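Local coordinates for protein N-acyl-D-glutamate deacylase (Bordetella bronchiseptica, PDB 3GIP) that hydrolyses the amide bond of N-acyl-D-glutamate to release D-glutamate and a carboxylic acid, as a zinc-dependent member of the amidohydrolase superfamily, at residues V182-G187 and R213-H218; V92-V97 and A141-H146; A426-F431 and G454-G459; N458-F463 and G470-V475; I281-G286 and W378-R383. All coordinates share one frame; numbering follows the deposited sequence.

Contact 1: residues V182-G187 and R213-H218; sequences VGFSTG and RLHTSH. With ZN (zinc ion), chain F.
T186 OG1 is hydrogen-bonded to two polar groups of the neighbouring strand: H215 NE2 lies 2.8 Å from it, and S217 OG is also 2.8 Å from that same T186 OG1. The hydroxyl comes to the edge of the imidazole, near its plane, and so fixes the rotation of the H215 ring. With T186 OG1 tucked between the backbone N and the carbonyl carbon (chi1 49°), the threonine spans the gap to H215 and S217, which point to the same face of the sheet. Five backbone bonds join the two parallel strands, the shortest being F184 N to L214 O and H218 N to T186 O, each 2.9 Å. At the C-terminal end of its strand H218 binds zinc through ND1 at 2.0 Å; C95 and H248 are further ligands.

Next to the T186 network, the F184 and H215 rings lie almost parallel, 5° apart, but are slid so far that they barely overlap. H215 CD2 lies over a face of the F184 ring, 3.5 Å from F184 CE1, and F184 CZ over a face of the imidazole. On the other face S185 CB presses against T216 OG1 at 3.1 Å, while S185 OG turns to G93 and G96. Tight passage at G183, whose CA lies 3.2 Å from L214 O, suits a residue without a side chain.

The strands are neighbours in the amidohydrolase TIM barrel, linked by helix 198-210 as a beta-alpha-beta unit. That helix covers F184 and T186 through L201, L204 and A208, and strands 139-145 and 243-246 flank the pair.

Contact 2: residues V92-V97 and A141-H146; sequences VGNCGV and AALVGH. With ZN (zinc ion), chain F.
V92 is held to the neighbouring strand by both of its backbone polar atoms: its N donates to A141 O at 2.9 Å, and V92 O accepts from L143 N at 3.0 Å. These bonds make a short parallel pairing that ends where the chain leaves strand 87-92. Beyond it, G93 O and G96 N are both bonded to the hydroxyl of S185, one as acceptor and the other as donor; on the strand side, G145 N is bonded to S98 OG. Within the loop V97 N reaches N94 O at 3.2 Å, closing a type I' turn that carries C95 at its second position. C95 SG binds zinc at 2.2 Å, alongside H218 and H248.

The N94 amide nitrogen is satisfied by G67 O. Its oxygen, N94 OD1, lies against the methyl L143 CD1 at 3.3 Å, a polar-to-apolar contact. Nearer the backbone, L143 CB packs 3.4 Å from G93 O. Two glycines meet where G145 CA approaches G96 O at 3.1 Å in a CH...O contact.

V92 CG2 and A142 CB touch at 3.8 Å, and both side chains touch Y127 of helix 124-133. Strand 139-145 continues the barrel toward strand 183-187 through backbone bonds from A142 and V144, and G145 occupies the N-cap position of helix 146-153.

Contact 3: residues A426-F431 and G454-G459; sequences ADVVVF and GVLVNG
D427 OD1 accepts the backbone N-H of N458 at 2.9 Å, met nearly along its C-O bond, while the other oxygen, OD2, forms a salt bridge with R417. The carboxylate is thus held through both oxygens, and the arginine probably stabilises its negative charge. D427 CG stands anti to the carbonyl carbon (chi1 -70°), which brings the carboxylate back to the backbone N of N458 although the CB points away overall. Beside it, G459 N donates to A426 O at 2.9 Å from well above the carbonyl plane, and A426 CB packs 3.4 Å from that same G459 N. Two neighbouring amides of the turn are therefore anchored on consecutive residues of 426-431.

From there the two strands run antiparallel, at 175° to one another. L456 N to V428 O is the shortest bond, 2.7 Å, and its return partner is V428 N to L456 O. V430 and G454 form the second hydrogen-bonded pair, with G454 N the longer donor at 3.3 Å from V430 O. Strand 428-431 also pairs antiparallel with strand 57-64 along its other edge, so this C-terminal strand pair is joined to the N-terminal part of the chain.

Between these bonded pairs V429 and V455 form a non-hydrogen-bonded pair. Their methyls V429 CG2 and V455 CG2 come to 4.1 Å, with V429 CG2 anti to its own backbone N. V455 CG1 also lies 3.6 Å from V428 O. On the opposite face, V428 and L456 touch through their CB atoms at 4.2 Å. V429 packs further against A59 and F62, and V455 against T88 and V462.

Contact 4: residues N458-F463 and G470-V475; sequences NGAEVF and GRPGQV
P472 supplies the apolar part of this contact, its ring set against two side chains of strand 460-463. P472 CB meets the methyl A460 CB at 3.6 Å. The neighbouring ring carbon P472 CG reaches V462 CG1 at 3.5 Å, and P472 CD lies slightly farther from the same methyl. V462 CG1 stands anti to the carbonyl carbon (chi1 -66°), beside its backbone N, and from there it comes across the proline ring obliquely. A460 and V462, two residues apart, thus present their side chains to one ring.

Strand 460-463 is the returning arm of a tight hairpin with strand 452-457. Its end carries a classic beta bulge in which V462 and F463 both face V455. The chain then loops round, and 470-475 comes back across the hairpin on the side of A460 and V462.

Beside this apolar patch the N458 and Q474 side chains lie close, their amide planes 29° apart, and N458 CG is 3.3 Å from Q474 NE2. The Q474 chain is extended beyond CG, carrying its amide to N458. Q474 also packs on R417 and W425, and its backbone is bonded to V140 of strand 139-145.

Contact 5: residues I281-G286 and W378-R383; sequences IYPYPG and WGSFTR. With FMT (formic acid), chain D.
R383 reaches from its helix across P283 and Y284 of the loop. Its CB packs on P283 CG at 3.8 Å. With CG anti to the backbone N (chi1 -172°) the chain runs extended to NE, and R383 CG still lies beside the proline. R383 CD then passes over one face of the Y284 ring, 3.7 Å from the centroid and displaced toward the rim, a CH-pi contact. NE donates to P283 O at 3.0 Å, with the carbonyl in the guanidinium plane, although the N-H is bent by 45° from straight. Farther out, NH1 makes a salt bridge to D438, so NE and NH1 each have a partner. The guanidinium and the Y284 ring are only 9° from parallel.

P283 is the centre of an inverse gamma turn in the loop that follows strand 277-281 of the TIM barrel, and the turn presents its carbonyl to the arginine. The partner segment belongs to helix 376-391. On that helix S380 O lies 3.4 Å from P283 CG, while S380 OG sits at the edge of the Y284 ring, 3.7 Å from Y284 CE2, and is itself bonded to R376 O. Y284 OH comes within 3.2 Å of G379 C, where the glycine lets the phenol end close on the helix backbone.

Y282 leads the other way, toward the metal site. Its hydroxyl donates to formate O2 at 2.6 Å, and that ion, probably from the crystallisation liquor, is also held by K250, R376 and S288.

In the fold
From the N terminus, contact 2 comes first, closing the excursion from barrel strand 87-92 through helix 124-133 to strand 139-145. Contact 1 follows in series, pairing strands 183-187 and 214-218 around helix 198-210, and touches contact 2 through the S185 hydroxyl; the two bring C95 and H218 to the same zinc. Contact 5 closes over 91 intervening residues, tying the loop after strand 277-281 to helix 376-391, its centre about 20 Å from that of contact 2. Contact 3 closes a loop of 22 residues between strands 428-431 and 452-457, and contact 4 begins where it ends, sharing N458 and G459 and bringing the tail back across strand 460-463. None of the five nests within another.

Contact 1: residues V182-G187 and R213-H218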
# COMPACT_ATOMS: atom_id res chain seq x y z
N VAL A 182 -9.27 -4.24 8.75
CA VAL A 182 -9.23 -2.83 9.10
C VAL A 182 -10.24 -1.95 8.34
O VAL A 182 -10.35 -0.76 8.62
CB VAL A 182 -7.81 -2.24 8.90
CG1 VAL A 182 -6.85 -2.86 9.89
CG2 VAL A 182 -7.32 -2.50 7.47
N GLY A 183 -10.96 -2.55 7.41
CA GLY A 183 -11.94 -1.81 6.65
C GLY A 183 -12.16 -2.47 5.30
O GLY A 183 -11.82 -3.64 5.13
N PHE A 184 -12.74 -1.73 4.36
CA PHE A 184 -12.97 -2.28 3.03
C PHE A 184 -12.40 -1.30 2.00
O PHE A 184 -12.27 -0.10 2.27
CB PHE A 184 -14.46 -2.54 2.79
CG PHE A 184 -15.28 -1.30 2.53
CD1 PHE A 184 -15.68 -0.99 1.24
CD2 PHE A 184 -15.66 -0.47 3.58
CE1 PHE A 184 -16.46 0.15 0.99
CE2 PHE A 184 -16.45 0.66 3.34
CZ PHE A 184 -16.84 0.97 2.04
N SER A 185 -12.06 -1.82 0.83
CA SER A 185 -11.52 -0.98 -0.22
C SER A 185 -12.39 -1.07 -1.45
O SER A 185 -13.08 -2.06 -1.65
CB SER A 185 -10.10 -1.43 -0.58
OG SER A 185 -10.11 -2.69 -1.23
N THR A 186 -12.37 -0.01 -2.26
CA THR A 186 -13.13 -0.00 -3.50
C THR A 186 -12.18 0.23 -4.67
O THR A 186 -11.10 0.82 -4.50
CB THR A 186 -14.22 1.10 -3.52
OG1 THR A 186 -13.66 2.35 -3.11
CG2 THR A 186 -15.37 0.73 -2.60
N GLY A 187 -12.57 -0.26 -5.83
CA GLY A 187 -11.80 -0.08 -7.06
C GLY A 187 -12.84 0.36 -8.06
O GLY A 187 -13.23 -0.39 -8.96
N ARG A 213 -14.03 1.66 11.32
CA ARG A 213 -13.14 1.05 10.34
C ARG A 213 -13.08 1.94 9.10
O ARG A 213 -13.87 2.87 8.96
CB ARG A 213 -13.62 -0.36 10.00
CG ARG A 213 -13.65 -1.31 11.20
CD ARG A 213 -12.28 -1.46 11.86
NE ARG A 213 -12.38 -2.09 13.18
CZ ARG A 213 -12.56 -3.39 13.38
NH1 ARG A 213 -12.66 -4.23 12.35
NH2 ARG A 213 -12.66 -3.85 14.62
N LEU A 214 -12.16 1.63 8.19
CA LEU A 214 -11.96 2.45 7.01
C LEU A 214 -12.59 2.07 5.68
O LEU A 214 -13.00 0.92 5.45
CB LEU A 214 -10.46 2.57 6.73
CG LEU A 214 -9.53 3.31 7.69
CD1 LEU A 214 -8.11 2.84 7.44
CD2 LEU A 214 -9.65 4.81 7.47
N HIS A 215 -12.65 3.06 4.81
CA HIS A 215 -13.08 2.88 3.43
C HIS A 215 -11.89 3.47 2.69
O HIS A 215 -11.66 4.68 2.76
CB HIS A 215 -14.29 3.71 3.03
CG HIS A 215 -14.52 3.72 1.54
ND1 HIS A 215 -15.17 4.74 0.89
CD2 HIS A 215 -14.17 2.83 0.58
CE1 HIS A 215 -15.20 4.49 -0.41
NE2 HIS A 215 -14.60 3.33 -0.62
N THR A 216 -11.10 2.63 2.03
CA THR A 216 -9.97 3.13 1.25
C THR A 216 -10.46 3.01 -0.19
O THR A 216 -11.20 2.08 -0.52
CB THR A 216 -8.69 2.29 1.46
OG1 THR A 216 -8.88 0.97 0.93
CG2 THR A 216 -8.35 2.21 2.94
N SER A 217 -10.06 3.94 -1.05
CA SER A 217 -10.58 3.88 -2.40
C SER A 217 -9.69 4.24 -3.58
O SER A 217 -8.98 5.25 -3.56
CB SER A 217 -11.84 4.76 -2.49
OG SER A 217 -12.38 4.77 -3.81
N HIS A 218 -9.72 3.37 -4.58
CA HIS A 218 -9.04 3.63 -5.83
C HIS A 218 -10.29 4.21 -6.49
O HIS A 218 -11.22 3.48 -6.85
CB HIS A 218 -8.61 2.32 -6.51
CG HIS A 218 -8.12 2.51 -7.92
ND1 HIS A 218 -7.00 1.87 -8.41
CD2 HIS A 218 -8.61 3.25 -8.94
CE1 HIS A 218 -6.82 2.21 -9.67
NE2 HIS A 218 -7.78 3.05 -10.02
ZN ZN F . -5.51 1.09 -7.30

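Contact 2: residues V92-V97 and A141-H146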
# COMPACT_ATOMS: atom_id res chain seq x y z
N VAL A 92 -2.78 -4.81 3.11
CA VAL A 92 -3.15 -5.44 1.85
C VAL A 92 -4.66 -5.36 1.60
O VAL A 92 -5.41 -4.85 2.44
CB VAL A 92 -2.72 -6.93 1.82
CG1 VAL A 92 -1.22 -7.04 2.06
CG2 VAL A 92 -3.48 -7.71 2.88
N GLY A 93 -5.09 -5.86 0.44
CA GLY A 93 -6.51 -5.85 0.11
C GLY A 93 -7.01 -4.53 -0.44
O GLY A 93 -8.16 -4.15 -0.21
N ASN A 94 -6.16 -3.85 -1.19
CA ASN A 94 -6.50 -2.55 -1.76
C ASN A 94 -7.17 -2.58 -3.13
O ASN A 94 -7.17 -3.59 -3.82
CB ASN A 94 -5.24 -1.69 -1.83
CG ASN A 94 -4.83 -1.17 -0.48
OD1 ASN A 94 -5.44 -0.24 0.04
ND2 ASN A 94 -3.79 -1.76 0.11
N CYS A 95 -7.74 -1.43 -3.49
CA CYS A 95 -8.38 -1.22 -4.78
C CYS A 95 -9.52 -2.17 -5.10
O CYS A 95 -9.77 -2.47 -6.26
CB CYS A 95 -7.34 -1.27 -5.89
SG CYS A 95 -5.91 -0.19 -5.53
N GLY A 96 -10.20 -2.64 -4.06
CA GLY A 96 -11.33 -3.53 -4.26
C GLY A 96 -11.02 -5.01 -4.34
O GLY A 96 -11.94 -5.82 -4.34
N VAL A 97 -9.74 -5.38 -4.39
CA VAL A 97 -9.38 -6.79 -4.48
C VAL A 97 -8.57 -7.27 -3.29
O VAL A 97 -7.57 -6.66 -2.90
CB VAL A 97 -8.60 -7.09 -5.79
CG1 VAL A 97 -9.53 -6.93 -6.98
CG2 VAL A 97 -7.40 -6.16 -5.92
N ALA A 141 -1.90 -6.20 7.85
CA ALA A 141 -3.22 -5.68 8.18
C ALA A 141 -3.98 -5.89 6.88
O ALA A 141 -3.40 -5.75 5.80
CB ALA A 141 -3.16 -4.20 8.53
N ALA A 142 -5.27 -6.23 6.96
CA ALA A 142 -6.02 -6.49 5.74
C ALA A 142 -7.36 -5.80 5.60
O ALA A 142 -8.14 -5.69 6.55
CB ALA A 142 -6.21 -8.00 5.57
N LEU A 143 -7.62 -5.34 4.37
CA LEU A 143 -8.87 -4.70 4.01
C LEU A 143 -9.62 -5.75 3.20
O LEU A 143 -8.99 -6.62 2.59
CB LEU A 143 -8.62 -3.49 3.11
CG LEU A 143 -7.88 -2.29 3.68
CD1 LEU A 143 -7.19 -1.53 2.54
CD2 LEU A 143 -8.85 -1.38 4.43
N VAL A 144 -10.94 -5.70 3.20
CA VAL A 144 -11.73 -6.63 2.40
C VAL A 144 -12.12 -5.87 1.15
O VAL A 144 -12.59 -4.73 1.22
CB VAL A 144 -12.99 -7.13 3.15
CG1 VAL A 144 -13.82 -5.96 3.61
CG2 VAL A 144 -13.81 -8.03 2.23
N GLY A 145 -11.93 -6.49 -0.01
CA GLY A 145 -12.24 -5.83 -1.27
C GLY A 145 -13.70 -5.82 -1.68
O GLY A 145 -14.39 -6.84 -1.62
N HIS A 146 -14.17 -4.65 -2.11
CA HIS A 146 -15.54 -4.49 -2.57
C HIS A 146 -15.78 -5.39 -3.79
O HIS A 146 -16.87 -5.92 -3.98
CB HIS A 146 -15.79 -3.02 -2.92
CG HIS A 146 -17.05 -2.77 -3.69
ND1 HIS A 146 -18.30 -3.17 -3.24
CD2 HIS A 146 -17.26 -2.14 -4.87
CE1 HIS A 146 -19.22 -2.79 -4.11
NE2 HIS A 146 -18.61 -2.17 -5.11
ZN ZN F . -5.51 1.09 -7.30

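Contact 3: residues A426-F431 and G454-G459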
# COMPACT_ATOMS: atom_id res chain seq x y z
N ALA A 426 8.50 -3.60 18.72
CA ALA A 426 9.80 -3.26 18.18
C ALA A 426 9.97 -3.41 16.67
O ALA A 426 10.81 -4.19 16.21
CB ALA A 426 10.89 -4.05 18.91
N ASP A 427 9.17 -2.68 15.91
CA ASP A 427 9.29 -2.66 14.45
C ASP A 427 10.26 -1.50 14.27
O ASP A 427 9.91 -0.35 14.57
CB ASP A 427 7.95 -2.33 13.77
CG ASP A 427 6.92 -3.44 13.90
OD1 ASP A 427 7.32 -4.61 14.08
OD2 ASP A 427 5.71 -3.14 13.80
N VAL A 428 11.47 -1.79 13.81
CA VAL A 428 12.48 -0.75 13.68
C VAL A 428 13.30 -0.82 12.40
O VAL A 428 13.57 -1.90 11.89
CB VAL A 428 13.49 -0.85 14.86
CG1 VAL A 428 14.46 0.32 14.84
CG2 VAL A 428 12.75 -0.93 16.19
N VAL A 429 13.68 0.34 11.89
CA VAL A 429 14.52 0.39 10.70
C VAL A 429 15.67 1.33 11.01
O VAL A 429 15.48 2.41 11.58
CB VAL A 429 13.76 0.90 9.44
CG1 VAL A 429 13.22 2.30 9.66
CG2 VAL A 429 14.71 0.87 8.24
N VAL A 430 16.88 0.90 10.65
CA VAL A 430 18.08 1.70 10.86
C VAL A 430 18.60 2.04 9.47
O VAL A 430 18.81 1.14 8.65
CB VAL A 430 19.16 0.90 11.62
CG1 VAL A 430 20.41 1.74 11.80
CG2 VAL A 430 18.61 0.45 12.97
N PHE A 431 18.79 3.32 9.19
CA PHE A 431 19.27 3.71 7.87
C PHE A 431 20.19 4.92 7.90
O PHE A 431 20.16 5.72 8.83
CB PHE A 431 18.07 3.98 6.95
CG PHE A 431 17.24 5.18 7.34
CD1 PHE A 431 17.53 6.44 6.84
CD2 PHE A 431 16.15 5.04 8.20
CE1 PHE A 431 16.75 7.55 7.18
CE2 PHE A 431 15.36 6.15 8.56
CZ PHE A 431 15.67 7.41 8.05
N GLY A 454 19.51 -2.07 8.78
CA GLY A 454 18.87 -3.19 9.45
C GLY A 454 17.40 -2.97 9.69
O GLY A 454 16.93 -1.83 9.76
N VAL A 455 16.66 -4.06 9.82
CA VAL A 455 15.23 -3.98 10.06
C VAL A 455 14.79 -5.04 11.06
O VAL A 455 15.14 -6.21 10.94
CB VAL A 455 14.42 -4.20 8.76
CG1 VAL A 455 12.93 -4.09 9.06
CG2 VAL A 455 14.82 -3.17 7.71
N LEU A 456 14.01 -4.60 12.05
CA LEU A 456 13.48 -5.50 13.06
C LEU A 456 11.96 -5.49 12.94
O LEU A 456 11.36 -4.44 12.73
CB LEU A 456 13.85 -5.05 14.47
CG LEU A 456 15.32 -4.95 14.89
CD1 LEU A 456 15.38 -4.46 16.34
CD2 LEU A 456 15.99 -6.31 14.75
N VAL A 457 11.36 -6.67 13.04
CA VAL A 457 9.92 -6.81 13.01
C VAL A 457 9.62 -7.47 14.34
O VAL A 457 10.07 -8.58 14.60
CB VAL A 457 9.45 -7.71 11.85
CG1 VAL A 457 7.97 -8.05 12.02
CG2 VAL A 457 9.67 -7.01 10.52
N ASN A 458 8.89 -6.76 15.20
CA ASN A 458 8.55 -7.29 16.52
C ASN A 458 9.81 -7.76 17.25
O ASN A 458 9.82 -8.81 17.90
CB ASN A 458 7.54 -8.42 16.39
CG ASN A 458 6.23 -7.95 15.79
OD1 ASN A 458 5.69 -8.57 14.87
ND2 ASN A 458 5.71 -6.84 16.31
N GLY A 459 10.87 -6.96 17.13
CA GLY A 459 12.13 -7.26 17.79
C GLY A 459 13.05 -8.27 17.13
O GLY A 459 14.18 -8.46 17.59

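Contact 4: residues N458-F463 and G470-V475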
# COMPACT_ATOMS: atom_id res chain seq x y z
N ASN A 458 8.89 -6.76 15.20
CA ASN A 458 8.55 -7.29 16.52
C ASN A 458 9.81 -7.76 17.25
O ASN A 458 9.82 -8.81 17.90
CB ASN A 458 7.54 -8.42 16.39
CG ASN A 458 6.23 -7.95 15.79
OD1 ASN A 458 5.69 -8.57 14.87
ND2 ASN A 458 5.71 -6.84 16.31
N GLY A 459 10.87 -6.96 17.13
CA GLY A 459 12.13 -7.26 17.79
C GLY A 459 13.05 -8.27 17.13
O GLY A 459 14.18 -8.46 17.59
N ALA A 460 12.59 -8.91 16.07
CA ALA A 460 13.42 -9.90 15.38
C ALA A 460 13.97 -9.37 14.06
O ALA A 460 13.26 -8.72 13.30
CB ALA A 460 12.60 -11.16 15.13
N GLU A 461 15.24 -9.65 13.80
CA GLU A 461 15.86 -9.19 12.56
C GLU A 461 15.29 -9.88 11.33
O GLU A 461 15.16 -11.11 11.31
CB GLU A 461 17.37 -9.43 12.60
CG GLU A 461 18.07 -9.05 11.29
CD GLU A 461 19.54 -9.42 11.25
OE1 GLU A 461 20.09 -9.85 12.29
OE2 GLU A 461 20.16 -9.28 10.17
N VAL A 462 14.94 -9.10 10.32
CA VAL A 462 14.44 -9.66 9.06
C VAL A 462 15.34 -9.18 7.93
O VAL A 462 15.33 -9.73 6.84
CB VAL A 462 12.98 -9.24 8.76
CG1 VAL A 462 12.05 -9.85 9.80
CG2 VAL A 462 12.85 -7.72 8.75
N PHE A 463 16.12 -8.14 8.22
CA PHE A 463 17.06 -7.58 7.25
C PHE A 463 18.27 -7.06 8.02
O PHE A 463 18.12 -6.44 9.07
CB PHE A 463 16.41 -6.41 6.48
CG PHE A 463 17.29 -5.84 5.41
CD1 PHE A 463 17.22 -6.31 4.11
CD2 PHE A 463 18.22 -4.85 5.72
CE1 PHE A 463 18.06 -5.80 3.12
CE2 PHE A 463 19.07 -4.33 4.74
CZ PHE A 463 18.99 -4.81 3.43
N GLY A 470 10.70 -19.88 11.70
CA GLY A 470 9.50 -19.07 11.76
C GLY A 470 9.78 -17.58 11.62
O GLY A 470 10.77 -17.07 12.15
N ARG A 471 8.90 -16.89 10.91
CA ARG A 471 9.04 -15.45 10.70
C ARG A 471 8.35 -14.69 11.84
O ARG A 471 7.44 -15.22 12.48
CB ARG A 471 8.47 -15.08 9.33
CG ARG A 471 9.30 -15.67 8.18
CD ARG A 471 8.68 -15.40 6.83
NE ARG A 471 7.56 -16.29 6.54
CZ ARG A 471 7.69 -17.55 6.14
NH1 ARG A 471 8.90 -18.08 5.98
NH2 ARG A 471 6.62 -18.29 5.89
N PRO A 472 8.78 -13.44 12.11
CA PRO A 472 8.23 -12.60 13.18
C PRO A 472 6.98 -11.75 12.94
O PRO A 472 6.45 -11.16 13.88
CB PRO A 472 9.42 -11.72 13.55
CG PRO A 472 10.00 -11.44 12.20
CD PRO A 472 9.96 -12.79 11.50
N GLY A 473 6.51 -11.69 11.70
CA GLY A 473 5.33 -10.90 11.40
C GLY A 473 4.08 -11.35 12.13
O GLY A 473 3.92 -12.53 12.45
N GLN A 474 3.18 -10.40 12.39
CA GLN A 474 1.93 -10.69 13.07
C GLN A 474 0.74 -10.23 12.24
O GLN A 474 0.85 -9.28 11.46
CB GLN A 474 1.86 -9.98 14.42
CG GLN A 474 2.78 -10.52 15.50
CD GLN A 474 2.68 -9.71 16.78
OE1 GLN A 474 1.60 -9.30 17.18
NE2 GLN A 474 3.82 -9.48 17.42
N VAL A 475 -0.39 -10.90 12.40
CA VAL A 475 -1.60 -10.48 11.71
C VAL A 475 -2.14 -9.39 12.62
O VAL A 475 -2.41 -9.62 13.80
CB VAL A 475 -2.63 -11.62 11.62
CG1 VAL A 475 -3.94 -11.08 11.05
CG2 VAL A 475 -2.10 -12.73 10.74

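Contact 5: residues I281-G286 and W378-R383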
# COMPACT_ATOMS: atom_id res chain seq x y z
N ILE A 281 0.51 8.21 -1.70
CA ILE A 281 1.10 8.24 -3.03
C ILE A 281 2.36 7.39 -3.06
O ILE A 281 2.88 6.99 -2.02
CB ILE A 281 1.54 9.68 -3.45
CG1 ILE A 281 2.59 10.24 -2.48
CG2 ILE A 281 0.35 10.61 -3.52
CD1 ILE A 281 4.05 9.91 -2.83
N TYR A 282 2.82 7.09 -4.27
CA TYR A 282 4.09 6.42 -4.47
C TYR A 282 4.83 7.53 -5.22
O TYR A 282 4.23 8.28 -5.99
CB TYR A 282 3.96 5.12 -5.29
CG TYR A 282 3.05 5.16 -6.48
CD1 TYR A 282 3.45 5.76 -7.68
CD2 TYR A 282 1.77 4.59 -6.42
CE1 TYR A 282 2.61 5.79 -8.79
CE2 TYR A 282 0.93 4.61 -7.52
CZ TYR A 282 1.35 5.21 -8.70
OH TYR A 282 0.51 5.24 -9.79
N PRO A 283 6.14 7.66 -4.98
CA PRO A 283 6.96 8.70 -5.62
C PRO A 283 7.40 8.51 -7.06
O PRO A 283 8.59 8.52 -7.36
CB PRO A 283 8.15 8.80 -4.67
CG PRO A 283 8.37 7.36 -4.31
CD PRO A 283 6.95 6.85 -4.05
N TYR A 284 6.43 8.36 -7.97
CA TYR A 284 6.70 8.16 -9.39
C TYR A 284 5.60 8.80 -10.23
O TYR A 284 4.44 8.82 -9.82
CB TYR A 284 6.77 6.67 -9.74
CG TYR A 284 7.76 5.87 -8.93
CD1 TYR A 284 9.03 5.57 -9.43
CD2 TYR A 284 7.42 5.39 -7.67
CE1 TYR A 284 9.93 4.79 -8.69
CE2 TYR A 284 8.30 4.62 -6.92
CZ TYR A 284 9.55 4.32 -7.43
OH TYR A 284 10.41 3.53 -6.70
N PRO A 285 5.95 9.31 -11.42
CA PRO A 285 4.98 9.94 -12.32
C PRO A 285 4.35 8.99 -13.33
O PRO A 285 3.85 9.42 -14.37
CB PRO A 285 5.80 11.03 -12.99
CG PRO A 285 7.09 10.31 -13.21
CD PRO A 285 7.33 9.59 -11.88
N GLY A 286 4.39 7.70 -13.03
CA GLY A 286 3.79 6.71 -13.90
C GLY A 286 3.02 5.71 -13.05
O GLY A 286 3.47 5.37 -11.96
N TRP A 378 10.00 -2.08 -5.38
CA TRP A 378 11.23 -2.16 -4.60
C TRP A 378 11.81 -0.85 -4.09
O TRP A 378 12.67 -0.86 -3.21
CB TRP A 378 12.33 -2.85 -5.41
CG TRP A 378 12.19 -4.34 -5.51
CD1 TRP A 378 11.35 -5.03 -6.34
CD2 TRP A 378 12.93 -5.31 -4.77
NE1 TRP A 378 11.53 -6.38 -6.15
CE2 TRP A 378 12.49 -6.58 -5.20
CE3 TRP A 378 13.93 -5.24 -3.79
CZ2 TRP A 378 13.00 -7.77 -4.67
CZ3 TRP A 378 14.44 -6.42 -3.26
CH2 TRP A 378 13.98 -7.67 -3.71
N GLY A 379 11.37 0.29 -4.62
CA GLY A 379 11.99 1.52 -4.17
C GLY A 379 11.17 2.69 -3.67
O GLY A 379 11.71 3.77 -3.46
N SER A 380 9.87 2.49 -3.45
CA SER A 380 9.02 3.58 -2.99
C SER A 380 9.47 4.34 -1.74
O SER A 380 9.65 5.56 -1.79
CB SER A 380 7.59 3.08 -2.77
OG SER A 380 6.97 2.73 -4.00
N PHE A 381 9.64 3.64 -0.63
CA PHE A 381 10.01 4.33 0.61
C PHE A 381 11.39 4.98 0.60
O PHE A 381 11.56 6.10 1.10
CB PHE A 381 9.84 3.38 1.79
CG PHE A 381 8.41 3.18 2.19
CD1 PHE A 381 7.87 3.88 3.27
CD2 PHE A 381 7.57 2.37 1.43
CE1 PHE A 381 6.52 3.77 3.58
CE2 PHE A 381 6.22 2.26 1.73
CZ PHE A 381 5.69 2.96 2.81
N THR A 382 12.37 4.30 0.03
CA THR A 382 13.71 4.85 -0.03
C THR A 382 13.80 5.97 -1.07
O THR A 382 14.66 6.85 -0.97
CB THR A 382 14.72 3.74 -0.31
OG1 THR A 382 14.24 2.94 -1.40
CG2 THR A 382 14.88 2.86 0.93
N ARG A 383 12.92 5.95 -2.07
CA ARG A 383 12.93 7.01 -3.07
C ARG A 383 12.38 8.27 -2.40
O ARG A 383 12.81 9.38 -2.70
CB ARG A 383 12.07 6.63 -4.28
CG ARG A 383 12.18 7.60 -5.46
CD ARG A 383 11.43 7.06 -6.67
NE ARG A 383 11.49 7.94 -7.85
CZ ARG A 383 12.56 8.08 -8.63
NH1 ARG A 383 13.68 7.42 -8.39
NH2 ARG A 383 12.49 8.88 -9.69
C FMT D . -1.89 2.90 -9.97
O1 FMT D . -0.93 2.28 -10.35
O2 FMT D . -1.73 4.09 -9.38